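Local coordinates for protein 2-c-methyl-d-erythritol 4-phosphate cytidylyltransferase (Streptococcus pneumoniae, PDB 2VSH) that transfers the cytidylyl group of CTP to D-ribitol 5-phosphate, making the CDP-activated ribitol used for teichoic acid precursors, at residues A[3-8]-A[48-53]; A[134-139]-A[206-211]; A[26-31]-A[228-233]; A[140-145]-A[213-218]. All coordinates share one frame; numbering follows the deposited sequence.

Three of the four contacts belong to one mixed sheet or its continuation. Interaction 1 pairs two inner strands and is buried, aliphatic and held by main-chain bonds. Interaction 2 pairs strand 136-142 with the outermost strand 208-212, and its chemistry changes along its length, from a polar histidine-aspartate end to small apolar residues. Interaction 4 takes over where interaction 2 stops: the two paths diverge, and a tyrosine reaches from one to the other. Interaction 3 lies off the sheet, where a hairpin turn meets the C-terminal helix through van der Waals contacts, with no polar bond between the two segments; that helix also packs on the loop of interaction 4. Interactions 2, 3 and 4 all reach the second subunit.

Interaction 1 of 4, residues A[3-8]-A[48-53]; sequences IYAGIL and EKIVVG
Strands 3-8 and 50-53 run parallel at 19° to one another, their axes approaching to 4.7 Å, as neighbours in the central sheet of the nucleotide-binding (GT-A-like) fold of this cytidylyltransferase. The ladder pairs Ala5 with Ile50, Gly6 with Val51, Ile7 with Val52 and Leu8 with Gly53. Ala5 and Ile7 each bond through both N-H and carbonyl: Ala5 N binds Lys49 O, and Ala5 O receives Val51 N at 2.8 Å. The 39 intervening residues include helix 33-42, making a right-handed beta-alpha-beta crossover. That helix covers the face bearing Ala5, Ile7, Ile50 and Val52, where Phe41 rests on Ala5 and Ile7. Branched aliphatic residues suit such a face, and the small Ala5 is met by both branches of Ile50, CG1 and CG2 each 4.1 Å from its CB. Ile7 and Ile50 lie side by side with CG1 of Ile7 3.9 Å from CG2 of Ile50, while Ile7 CB meets Val52 CG1 at the same distance. On the other face Tyr4, its CG beside the backbone N (chi1 -61°), lays its ring along Glu48, the CE2 atom 3.6 Å from Glu48 CG and the ring about perpendicular to the carboxylate. Lys49 CB comes in at the ring edge. The polar ends lead elsewhere, Glu48 to Tyr100 and Lys49 to the carbonyl of Glu75. Leu8 probably forms part of the CTP site, consistent with the strand ending there. At the other end, Glu48 N donates to Ile3 O at 2.7 Å.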
loop_
_atom_site.group_PDB
_atom_site.type_symbol
_atom_site.label_atom_id
_atom_site.label_comp_id
_atom_site.label_asym_id
_atom_site.label_seq_id
_atom_site.Cartn_x
_atom_site.Cartn_y
_atom_site.Cartn_z
ATOM N N ILE A 3 -13.872 -1.080 -29.054
ATOM C CA ILE A 3 -13.156 -1.112 -27.793
ATOM C C ILE A 3 -11.772 -0.515 -28.039
ATOM O O ILE A 3 -11.044 -0.949 -28.940
ATOM C CB ILE A 3 -12.998 -2.547 -27.226
ATOM C CG1 ILE A 3 -14.357 -3.221 -27.038
ATOM C CG2 ILE A 3 -12.247 -2.506 -25.908
ATOM C CD1 ILE A 3 -14.281 -4.744 -26.911
ATOM N N TYR A 4 -11.431 0.496 -27.251
ATOM C CA TYR A 4 -10.141 1.169 -27.354
ATOM C C TYR A 4 -9.337 0.945 -26.087
ATOM O O TYR A 4 -9.904 0.725 -25.008
ATOM C CB TYR A 4 -10.355 2.672 -27.581
ATOM C CG TYR A 4 -11.111 2.969 -28.872
ATOM C CD1 TYR A 4 -12.502 3.115 -28.878
ATOM C CD2 TYR A 4 -10.439 3.058 -30.079
ATOM C CE1 TYR A 4 -13.205 3.380 -30.083
ATOM C CE2 TYR A 4 -11.116 3.310 -31.267
ATOM C CZ TYR A 4 -12.496 3.472 -31.263
ATOM O OH TYR A 4 -13.149 3.710 -32.446
ATOM N N ALA A 5 -8.012 0.983 -26.211
ATOM C CA ALA A 5 -7.169 1.097 -25.034
ATOM C C ALA A 5 -6.845 2.572 -24.861
ATOM O O ALA A 5 -6.570 3.277 -25.850
ATOM C CB ALA A 5 -5.892 0.271 -25.164
ATOM N N GLY A 6 -6.906 3.029 -23.606
ATOM C CA GLY A 6 -6.555 4.403 -23.219
ATOM C C GLY A 6 -5.389 4.383 -22.247
ATOM O O GLY A 6 -5.573 4.213 -21.036
ATOM N N ILE A 7 -4.183 4.585 -22.773
ATOM C CA ILE A 7 -2.960 4.497 -21.968
ATOM C C ILE A 7 -2.587 5.873 -21.390
ATOM O O ILE A 7 -2.308 6.833 -22.144
ATOM C CB ILE A 7 -1.789 3.866 -22.788
ATOM C CG1 ILE A 7 -2.216 2.521 -23.419
ATOM C CG2 ILE A 7 -0.520 3.735 -21.942
ATOM C CD1 ILE A 7 -2.703 1.436 -22.430
ATOM N N LEU A 8 -2.588 5.954 -20.055
ATOM C CA LEU A 8 -2.356 7.192 -19.328
ATOM C C LEU A 8 -0.891 7.333 -19.031
ATOM O O LEU A 8 -0.341 6.648 -18.157
ATOM C CB LEU A 8 -3.195 7.233 -18.046
ATOM C CG LEU A 8 -4.699 7.257 -18.339
ATOM C CD1 LEU A 8 -5.485 6.660 -17.204
ATOM C CD2 LEU A 8 -5.152 8.685 -18.633
ATOM N N GLU A 48 -9.616 -1.863 -31.056
ATOM C CA GLU A 48 -9.562 -1.110 -32.309
ATOM C C GLU A 48 -8.290 -0.249 -32.414
ATOM O O GLU A 48 -7.508 -0.410 -33.346
ATOM C CB GLU A 48 -10.828 -0.249 -32.447
ATOM C CG GLU A 48 -10.901 0.605 -33.704
ATOM C CD GLU A 48 -11.055 -0.166 -35.016
ATOM O OE1 GLU A 48 -11.141 0.519 -36.066
ATOM O OE2 GLU A 48 -11.103 -1.419 -35.030
ATOM N N LYS A 49 -8.092 0.670 -31.473
ATOM C CA LYS A 49 -6.883 1.505 -31.448
ATOM C C LYS A 49 -6.359 1.548 -30.042
ATOM O O LYS A 49 -7.116 1.374 -29.099
ATOM C CB LYS A 49 -7.176 2.947 -31.889
ATOM C CG LYS A 49 -7.539 3.131 -33.345
ATOM C CD LYS A 49 -6.404 2.740 -34.266
ATOM C CE LYS A 49 -6.668 3.194 -35.688
ATOM N NZ LYS A 49 -6.010 2.281 -36.654
ATOM N N ILE A 50 -5.066 1.837 -29.912
ATOM C CA ILE A 50 -4.433 2.070 -28.626
ATOM C C ILE A 50 -4.070 3.544 -28.556
ATOM O O ILE A 50 -3.222 4.020 -29.311
ATOM C CB ILE A 50 -3.165 1.192 -28.453
ATOM C CG1 ILE A 50 -3.578 -0.281 -28.466
ATOM C CG2 ILE A 50 -2.481 1.529 -27.142
ATOM C CD1 ILE A 50 -2.469 -1.221 -28.899
ATOM N N VAL A 51 -4.769 4.269 -27.693
ATOM C CA VAL A 51 -4.665 5.721 -27.655
ATOM C C VAL A 51 -3.871 6.073 -26.406
ATOM O O VAL A 51 -4.263 5.716 -25.295
ATOM C CB VAL A 51 -6.054 6.420 -27.641
ATOM C CG1 VAL A 51 -5.892 7.927 -27.780
ATOM C CG2 VAL A 51 -6.957 5.862 -28.757
ATOM N N VAL A 52 -2.737 6.734 -26.611
ATOM C CA VAL A 52 -1.804 7.040 -25.526
ATOM C C VAL A 52 -1.777 8.545 -25.237
ATOM O O VAL A 52 -1.428 9.351 -26.102
ATOM C CB VAL A 52 -0.363 6.572 -25.862
ATOM C CG1 VAL A 52 0.495 6.521 -24.589
ATOM C CG2 VAL A 52 -0.372 5.200 -26.551
ATOM N N GLY A 53 -2.119 8.907 -24.003
ATOM C CA GLY A 53 -2.105 10.301 -23.569
ATOM C C GLY A 53 -0.766 10.637 -22.951
ATOM O O GLY A 53 -0.407 10.099 -21.920
#

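Interaction 2 of 4, residues A[134-139]-A[206-211]; sequences HDAVDT and KDVALA
Lys206 opens the second segment by laying its CB 3.5 Å from Asp135 OD2, its chain then bending away. Asp207 is the polar hub. Its backbone N bonds to the anti lone pair of Asp135 OD2 at 2.7 Å, and its carbonyl accepts from both Asp135 N and Ala136 N. Its CG stands anti to the backbone N (chi1 177°), which carries OD1 to His134 ND1 at 2.6 Å; the oxygen lies in the imidazole plane, but the N-H meets it from the syn side, well out of the carboxylate plane. Val208 begins the parallel strand pairing, with CG1 4.0 Å from Ala136 CB. Ala209 has a methyl small enough to sit over a face of the His134 ring, 3.8 Å from its centroid, a CH-pi contact, while its N and O bond to Ala136 and Asp138. Leu210 packs on Ile156 of the second subunit, and backbone bonds from Val208 and Leu210 continue the pairing into that subunit. Ala211 N reaches Asp138 O at 2.9 Å, its CB packed tightly on Val137 CG1. The near-straight histidine-carboxylate bond helps fix the ring's rotation and probably favours a protonated imidazole, which would add a charged component here.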
loop_
_atom_site.group_PDB
_atom_site.type_symbol
_atom_site.label_atom_id
_atom_site.label_comp_id
_atom_site.label_asym_id
_atom_site.label_seq_id
_atom_site.Cartn_x
_atom_site.Cartn_y
_atom_site.Cartn_z
ATOM N N HIS A 134 -22.089 -3.888 -16.923
ATOM C CA HIS A 134 -21.980 -2.913 -15.843
ATOM C C HIS A 134 -21.675 -1.520 -16.373
ATOM O O HIS A 134 -21.391 -1.354 -17.558
ATOM C CB HIS A 134 -20.973 -3.386 -14.799
ATOM C CG HIS A 134 -21.249 -4.770 -14.290
ATOM N ND1 HIS A 134 -22.278 -5.052 -13.414
ATOM C CD2 HIS A 134 -20.657 -5.956 -14.563
ATOM C CE1 HIS A 134 -22.289 -6.349 -13.148
ATOM N NE2 HIS A 134 -21.311 -6.919 -13.829
ATOM N N ASP A 135 -21.780 -0.515 -15.511
ATOM C CA ASP A 135 -21.515 0.864 -15.930
ATOM C C ASP A 135 -20.017 1.079 -16.101
ATOM O O ASP A 135 -19.577 1.739 -17.059
ATOM C CB ASP A 135 -22.109 1.851 -14.931
ATOM C CG ASP A 135 -23.621 1.814 -14.928
ATOM O OD1 ASP A 135 -24.204 1.823 -16.022
ATOM O OD2 ASP A 135 -24.218 1.782 -13.847
ATOM N N ALA A 136 -19.245 0.494 -15.190
ATOM C CA ALA A 136 -17.791 0.597 -15.257
ATOM C C ALA A 136 -17.133 -0.600 -14.573
ATOM O O ALA A 136 -17.813 -1.415 -13.952
ATOM C CB ALA A 136 -17.310 1.921 -14.638
ATOM N N VAL A 137 -15.815 -0.712 -14.715
ATOM C CA VAL A 137 -15.056 -1.807 -14.112
ATOM C C VAL A 137 -13.802 -1.218 -13.489
ATOM O O VAL A 137 -13.151 -0.377 -14.084
ATOM C CB VAL A 137 -14.625 -2.871 -15.179
ATOM C CG1 VAL A 137 -13.990 -4.107 -14.495
ATOM C CG2 VAL A 137 -15.798 -3.289 -16.035
ATOM N N ASP A 138 -13.479 -1.659 -12.282
ATOM C CA ASP A 138 -12.270 -1.228 -11.621
ATOM C C ASP A 138 -11.491 -2.491 -11.319
ATOM O O ASP A 138 -12.028 -3.428 -10.721
ATOM C CB ASP A 138 -12.639 -0.522 -10.313
ATOM C CG ASP A 138 -11.537 0.349 -9.769
ATOM O OD1 ASP A 138 -10.442 0.408 -10.363
ATOM O OD2 ASP A 138 -11.778 0.996 -8.717
ATOM N N THR A 139 -10.225 -2.519 -11.720
ATOM C CA THR A 139 -9.367 -3.664 -11.435
ATOM C C THR A 139 -8.754 -3.511 -10.059
ATOM O O THR A 139 -8.036 -2.536 -9.777
ATOM C CB THR A 139 -8.284 -3.863 -12.502
ATOM O OG1 THR A 139 -8.866 -3.784 -13.802
ATOM C CG2 THR A 139 -7.663 -5.223 -12.376
ATOM N N LYS A 206 -23.680 4.829 -9.924
ATOM C CA LYS A 206 -23.542 3.848 -11.008
ATOM C C LYS A 206 -22.991 2.491 -10.519
ATOM O O LYS A 206 -22.474 2.383 -9.401
ATOM C CB LYS A 206 -22.673 4.399 -12.149
ATOM C CG LYS A 206 -23.082 5.779 -12.689
ATOM C CD LYS A 206 -24.464 5.762 -13.345
ATOM C CE LYS A 206 -24.858 7.134 -13.888
ATOM N NZ LYS A 206 -26.217 7.092 -14.538
ATOM N N ASP A 207 -23.116 1.472 -11.378
ATOM C CA ASP A 207 -22.716 0.099 -11.083
ATOM C C ASP A 207 -21.283 -0.179 -11.572
ATOM O O ASP A 207 -21.054 -0.361 -12.770
ATOM C CB ASP A 207 -23.717 -0.866 -11.731
ATOM C CG ASP A 207 -23.343 -2.344 -11.539
ATOM O OD1 ASP A 207 -23.717 -3.168 -12.402
ATOM O OD2 ASP A 207 -22.687 -2.687 -10.531
ATOM N N VAL A 208 -20.334 -0.193 -10.635
ATOM C CA VAL A 208 -18.931 -0.427 -10.948
ATOM C C VAL A 208 -18.517 -1.817 -10.435
ATOM O O VAL A 208 -18.348 -2.023 -9.227
ATOM C CB VAL A 208 -17.987 0.666 -10.372
ATOM C CG1 VAL A 208 -16.579 0.521 -10.948
ATOM C CG2 VAL A 208 -18.521 2.085 -10.648
ATOM N N ALA A 209 -18.372 -2.753 -11.373
ATOM C CA ALA A 209 -17.975 -4.127 -11.074
ATOM C C ALA A 209 -16.499 -4.205 -10.713
ATOM O O ALA A 209 -15.695 -3.378 -11.170
ATOM C CB ALA A 209 -18.241 -5.013 -12.280
ATOM N N LEU A 210 -16.146 -5.199 -9.895
ATOM C CA LEU A 210 -14.751 -5.453 -9.564
ATOM C C LEU A 210 -14.163 -6.450 -10.572
ATOM O O LEU A 210 -14.754 -7.495 -10.822
ATOM C CB LEU A 210 -14.623 -6.011 -8.133
ATOM C CG LEU A 210 -15.211 -5.153 -7.000
ATOM C CD1 LEU A 210 -15.004 -5.821 -5.630
ATOM C CD2 LEU A 210 -14.643 -3.744 -7.010
ATOM N N ALA A 211 -13.008 -6.115 -11.152
ATOM C CA ALA A 211 -12.225 -7.088 -11.926
ATOM C C ALA A 211 -11.007 -7.486 -11.105
ATOM O O ALA A 211 -10.475 -6.691 -10.338
ATOM C CB ALA A 211 -11.804 -6.516 -13.281
#

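Interaction 3 of 4, residues A[26-31]-A[228-233]; sequences LELGDR and IAKSMI
The turn of the short beta hairpin 27-32 meets the last turn of the C-terminal helix 223-232, with Leu28 packing against the side of the helix. A chi1 of -175° turns Leu28 CG opposite its own N, carrying both methyls across. CD1 rests against the helix backbone, 3.7 Å from Lys230 N, and touches the methyl of Ala229 at 3.8 Å; a small residue there lets the leucine lie close to the backbone. The aliphatic CG of Lys230 flanks the same leucine methyl at 4.0 Å while the rest of the chain runs on, extended. Ile233, the first residue beyond the helix, lies alongside Leu28, the two running opposite ways, and its CG2 is 4.1 Å from Leu28 CG. Its CG1 sits between the backbone N and the carbonyl carbon (chi1 58°), bringing CD1 tightly onto Gly29 CA at 3.5 Å. Gly29 suits the spot twice over: its positive phi favours glycine, and a CB would come too near that methyl. His36 of helix 33-42 holds the carbonyl of Leu28. With no polar bond between the segments and a modest buried surface, the junction probably depends on shape and on exclusion of water.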
loop_
_atom_site.group_PDB
_atom_site.type_symbol
_atom_site.label_atom_id
_atom_site.label_comp_id
_atom_site.label_asym_id
_atom_site.label_seq_id
_atom_site.Cartn_x
_atom_site.Cartn_y
_atom_site.Cartn_z
ATOM N N LEU A 26 11.606 5.399 -19.005
ATOM C CA LEU A 26 12.764 4.650 -18.563
ATOM C C LEU A 26 12.757 3.224 -19.103
ATOM O O LEU A 26 11.701 2.614 -19.257
ATOM C CB LEU A 26 12.793 4.635 -17.033
ATOM C CG LEU A 26 13.930 5.418 -16.386
ATOM C CD1 LEU A 26 14.328 6.651 -17.176
ATOM C CD2 LEU A 26 13.581 5.770 -14.933
ATOM N N GLU A 27 13.953 2.695 -19.356
ATOM C CA GLU A 27 14.110 1.334 -19.862
ATOM C C GLU A 27 13.857 0.299 -18.774
ATOM O O GLU A 27 14.366 0.411 -17.654
ATOM C CB GLU A 27 15.507 1.149 -20.468
ATOM C CG GLU A 27 15.881 -0.296 -20.790
ATOM C CD GLU A 27 17.232 -0.419 -21.472
ATOM O OE1 GLU A 27 17.247 -0.441 -22.721
ATOM O OE2 GLU A 27 18.273 -0.485 -20.759
ATOM N N LEU A 28 13.053 -0.701 -19.116
ATOM C CA LEU A 28 12.957 -1.920 -18.334
ATOM C C LEU A 28 13.424 -3.054 -19.241
ATOM O O LEU A 28 12.829 -3.297 -20.299
ATOM C CB LEU A 28 11.517 -2.144 -17.870
ATOM C CG LEU A 28 11.225 -3.321 -16.940
ATOM C CD1 LEU A 28 12.026 -3.245 -15.641
ATOM C CD2 LEU A 28 9.731 -3.406 -16.673
ATOM N N GLY A 29 14.481 -3.746 -18.835
ATOM C CA GLY A 29 15.082 -4.766 -19.679
ATOM C C GLY A 29 15.779 -4.038 -20.802
ATOM O O GLY A 29 16.831 -3.434 -20.592
ATOM N N ASP A 30 15.172 -4.044 -21.986
ATOM C CA ASP A 30 15.784 -3.400 -23.144
ATOM C C ASP A 30 14.826 -2.464 -23.910
ATOM O O ASP A 30 15.140 -1.994 -25.008
ATOM C CB ASP A 30 16.428 -4.459 -24.051
ATOM C CG ASP A 30 17.620 -5.170 -23.378
ATOM O OD1 ASP A 30 18.707 -4.552 -23.241
ATOM O OD2 ASP A 30 17.471 -6.355 -22.984
ATOM N N ARG A 31 13.685 -2.161 -23.290
ATOM C CA ARG A 31 12.644 -1.322 -23.889
ATOM C C ARG A 31 12.006 -0.438 -22.825
ATOM O O ARG A 31 11.909 -0.864 -21.670
ATOM C CB ARG A 31 11.571 -2.210 -24.528
ATOM C CG ARG A 31 11.963 -2.668 -25.920
ATOM C CD ARG A 31 11.469 -4.061 -26.290
ATOM N NE ARG A 31 10.257 -4.465 -25.588
ATOM C CZ ARG A 31 10.187 -5.538 -24.807
ATOM N NH1 ARG A 31 11.258 -6.306 -24.626
ATOM N NH2 ARG A 31 9.051 -5.850 -24.208
ATOM N N ILE A 228 12.016 -3.595 -8.094
ATOM C CA ILE A 228 11.083 -4.713 -8.094
ATOM C C ILE A 228 10.798 -5.132 -9.552
ATOM O O ILE A 228 11.011 -6.289 -9.911
ATOM C CB ILE A 228 9.792 -4.387 -7.300
ATOM C CG1 ILE A 228 10.135 -4.128 -5.827
ATOM C CG2 ILE A 228 8.786 -5.544 -7.394
ATOM C CD1 ILE A 228 9.034 -3.396 -5.053
ATOM N N ALA A 229 10.395 -4.180 -10.395
ATOM C CA ALA A 229 10.157 -4.451 -11.819
ATOM C C ALA A 229 11.313 -5.180 -12.512
ATOM O O ALA A 229 11.098 -6.176 -13.221
ATOM C CB ALA A 229 9.816 -3.156 -12.562
ATOM N N LYS A 230 12.543 -4.697 -12.290
ATOM C CA LYS A 230 13.735 -5.329 -12.850
ATOM C C LYS A 230 13.916 -6.781 -12.381
ATOM O O LYS A 230 14.294 -7.642 -13.170
ATOM C CB LYS A 230 14.997 -4.549 -12.469
ATOM C CG LYS A 230 15.141 -3.176 -13.084
ATOM C CD LYS A 230 16.544 -2.636 -12.738
ATOM C CE LYS A 230 16.684 -1.159 -13.038
ATOM N NZ LYS A 230 18.024 -0.659 -12.618
ATOM N N SER A 231 13.684 -7.024 -11.088
ATOM C CA SER A 231 13.789 -8.362 -10.507
ATOM C C SER A 231 12.754 -9.285 -11.135
ATOM O O SER A 231 13.024 -10.464 -11.314
ATOM C CB SER A 231 13.595 -8.330 -8.984
ATOM O OG SER A 231 12.230 -8.096 -8.634
ATOM N N MET A 232 11.591 -8.729 -11.477
ATOM C CA MET A 232 10.458 -9.480 -12.045
ATOM C C MET A 232 10.677 -9.933 -13.486
ATOM O O MET A 232 10.238 -11.009 -13.868
ATOM C CB MET A 232 9.164 -8.662 -11.979
ATOM C CG MET A 232 8.498 -8.632 -10.605
ATOM S SD MET A 232 7.181 -7.398 -10.525
ATOM C CE MET A 232 5.891 -8.230 -11.440
ATOM N N ILE A 233 11.329 -9.099 -14.292
ATOM C CA ILE A 233 11.650 -9.479 -15.665
ATOM C C ILE A 233 12.827 -10.453 -15.650
ATOM O O ILE A 233 13.337 -10.853 -16.703
ATOM C CB ILE A 233 11.964 -8.254 -16.570
ATOM C CG1 ILE A 233 13.142 -7.449 -16.004
ATOM C CG2 ILE A 233 10.718 -7.396 -16.773
ATOM C CD1 ILE A 233 13.985 -6.745 -17.044
#

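Interaction 4 of 4, residues A[140-145]-A[213-218]; sequences VVEAVD and GEYSNL
Where strands 136-142 and 208-212 end their pairing, residues 213-218 turn off into the loop leading to helix 223-232, and Tyr215 reaches back to the departing strand. The last backbone link is Gly213 N to Val140 O at 2.7 Å. Glycine fits here because a CB would run into that oxygen and into Val141. Val141 then fills the angle between strand and loop: CG1 lies 3.4 Å from Glu214 N, while CB stands over a face of the Tyr215 ring, 4.1 Å from its centroid in a CH-pi contact, and CG2 touches CE2 of that ring at 3.6 Å. The ring is carried there from a type I turn, Glu214 to Asn217, a chi1 of -71° swinging it away from the tyrosine's own carbonyl carbon. Its hydroxyl donates to Glu142 O at 2.6 Å; this oxygen lies near the ring plane, at its edge. The carboxylate of Glu214 turns away to a salt bridge with Arg122, and Asn217 is held by Gln169 and Thr170. A tyrosine thus serves both needs, its ring sheltering an aliphatic residue and its phenol binding a strand carbonyl, which helps keep the loop against the strand after the ladder has ended.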
loop_
_atom_site.group_PDB
_atom_site.type_symbol
_atom_site.label_atom_id
_atom_site.label_comp_id
_atom_site.label_asym_id
_atom_site.label_seq_id
_atom_site.Cartn_x
_atom_site.Cartn_y
_atom_site.Cartn_z
ATOM N N VAL A 140 -9.024 -4.491 -9.205
ATOM C CA VAL A 140 -8.586 -4.445 -7.823
ATOM C C VAL A 140 -7.995 -5.775 -7.353
ATOM O O VAL A 140 -8.226 -6.819 -7.968
ATOM C CB VAL A 140 -9.746 -4.046 -6.868
ATOM C CG1 VAL A 140 -10.407 -2.732 -7.311
ATOM C CG2 VAL A 140 -10.802 -5.170 -6.791
ATOM N N VAL A 141 -7.249 -5.712 -6.256
ATOM C CA VAL A 141 -6.812 -6.886 -5.502
ATOM C C VAL A 141 -7.214 -6.686 -4.037
ATOM O O VAL A 141 -7.464 -5.556 -3.609
ATOM C CB VAL A 141 -5.269 -7.115 -5.593
ATOM C CG1 VAL A 141 -4.878 -7.592 -6.975
ATOM C CG2 VAL A 141 -4.483 -5.871 -5.206
ATOM N N GLU A 142 -7.277 -7.766 -3.269
ATOM C CA GLU A 142 -7.496 -7.630 -1.829
ATOM C C GLU A 142 -6.400 -6.783 -1.201
ATOM O O GLU A 142 -5.216 -6.992 -1.469
ATOM C CB GLU A 142 -7.549 -8.992 -1.143
ATOM C CG GLU A 142 -8.765 -9.817 -1.520
ATOM C CD GLU A 142 -8.835 -11.148 -0.796
ATOM O OE1 GLU A 142 -8.041 -11.376 0.151
ATOM O OE2 GLU A 142 -9.698 -11.973 -1.180
ATOM N N ALA A 143 -6.807 -5.823 -0.370
ATOM C CA ALA A 143 -5.867 -4.973 0.353
ATOM C C ALA A 143 -5.129 -5.809 1.389
ATOM O O ALA A 143 -5.747 -6.597 2.105
ATOM C CB ALA A 143 -6.594 -3.812 1.006
ATOM N N VAL A 144 -3.808 -5.659 1.438
ATOM C CA VAL A 144 -2.968 -6.413 2.372
ATOM C C VAL A 144 -2.350 -5.474 3.414
ATOM O O VAL A 144 -1.966 -5.903 4.505
ATOM C CB VAL A 144 -1.884 -7.241 1.625
ATOM C CG1 VAL A 144 -0.890 -7.875 2.598
ATOM C CG2 VAL A 144 -2.538 -8.327 0.781
ATOM N N ASP A 145 -2.253 -4.197 3.052
ATOM C CA ASP A 145 -1.929 -3.115 3.982
ATOM C C ASP A 145 -3.037 -2.965 5.011
ATOM O O ASP A 145 -4.217 -3.118 4.694
ATOM C CB ASP A 145 -1.854 -1.780 3.224
ATOM C CG ASP A 145 -0.444 -1.405 2.818
ATOM O OD1 ASP A 145 0.505 -1.693 3.587
ATOM O OD2 ASP A 145 -0.301 -0.808 1.723
ATOM N N GLY A 213 -7.447 -8.032 -10.277
ATOM C CA GLY A 213 -6.107 -7.581 -10.617
ATOM C C GLY A 213 -5.103 -8.668 -10.316
ATOM O O GLY A 213 -5.447 -9.848 -10.289
ATOM N N GLU A 214 -3.851 -8.273 -10.106
ATOM C CA GLU A 214 -2.798 -9.203 -9.726
ATOM C C GLU A 214 -1.818 -8.451 -8.849
ATOM O O GLU A 214 -1.583 -7.257 -9.061
ATOM C CB GLU A 214 -2.083 -9.714 -10.980
ATOM C CG GLU A 214 -1.666 -11.155 -10.930
ATOM C CD GLU A 214 -2.832 -12.111 -11.041
ATOM O OE1 GLU A 214 -3.118 -12.789 -10.039
ATOM O OE2 GLU A 214 -3.464 -12.187 -12.118
ATOM N N TYR A 215 -1.244 -9.133 -7.859
ATOM C CA TYR A 215 -0.251 -8.485 -7.009
ATOM C C TYR A 215 0.975 -8.050 -7.811
ATOM O O TYR A 215 1.615 -7.047 -7.497
ATOM C CB TYR A 215 0.091 -9.366 -5.796
ATOM C CG TYR A 215 -1.077 -9.383 -4.843
ATOM C CD1 TYR A 215 -1.853 -10.525 -4.669
ATOM C CD2 TYR A 215 -1.456 -8.220 -4.174
ATOM C CE1 TYR A 215 -2.964 -10.517 -3.809
ATOM C CE2 TYR A 215 -2.557 -8.202 -3.322
ATOM C CZ TYR A 215 -3.300 -9.342 -3.143
ATOM O OH TYR A 215 -4.390 -9.292 -2.296
ATOM N N SER A 216 1.248 -8.787 -8.880
ATOM C CA SER A 216 2.323 -8.480 -9.821
ATOM C C SER A 216 1.988 -7.289 -10.742
ATOM O O SER A 216 2.880 -6.761 -11.390
ATOM C CB SER A 216 2.629 -9.719 -10.678
ATOM O OG SER A 216 1.487 -10.031 -11.470
ATOM N N ASN A 217 0.721 -6.869 -10.800
ATOM C CA ASN A 217 0.336 -5.665 -11.586
ATOM C C ASN A 217 0.882 -4.370 -10.934
ATOM O O ASN A 217 0.149 -3.398 -10.706
ATOM C CB ASN A 217 -1.180 -5.626 -11.803
ATOM C CG ASN A 217 -1.642 -4.525 -12.775
ATOM O OD1 ASN A 217 -0.897 -4.050 -13.632
ATOM N ND2 ASN A 217 -2.913 -4.159 -12.659
ATOM N N LEU A 218 2.194 -4.388 -10.671
ATOM C CA LEU A 218 2.936 -3.296 -10.041
ATOM C C LEU A 218 2.810 -1.970 -10.797
ATOM O O LEU A 218 2.864 -1.944 -12.021
ATOM C CB LEU A 218 4.429 -3.693 -9.923
ATOM C CG LEU A 218 5.480 -2.711 -9.380
ATOM C CD1 LEU A 218 5.350 -2.477 -7.872
ATOM C CD2 LEU A 218 6.894 -3.186 -9.685
#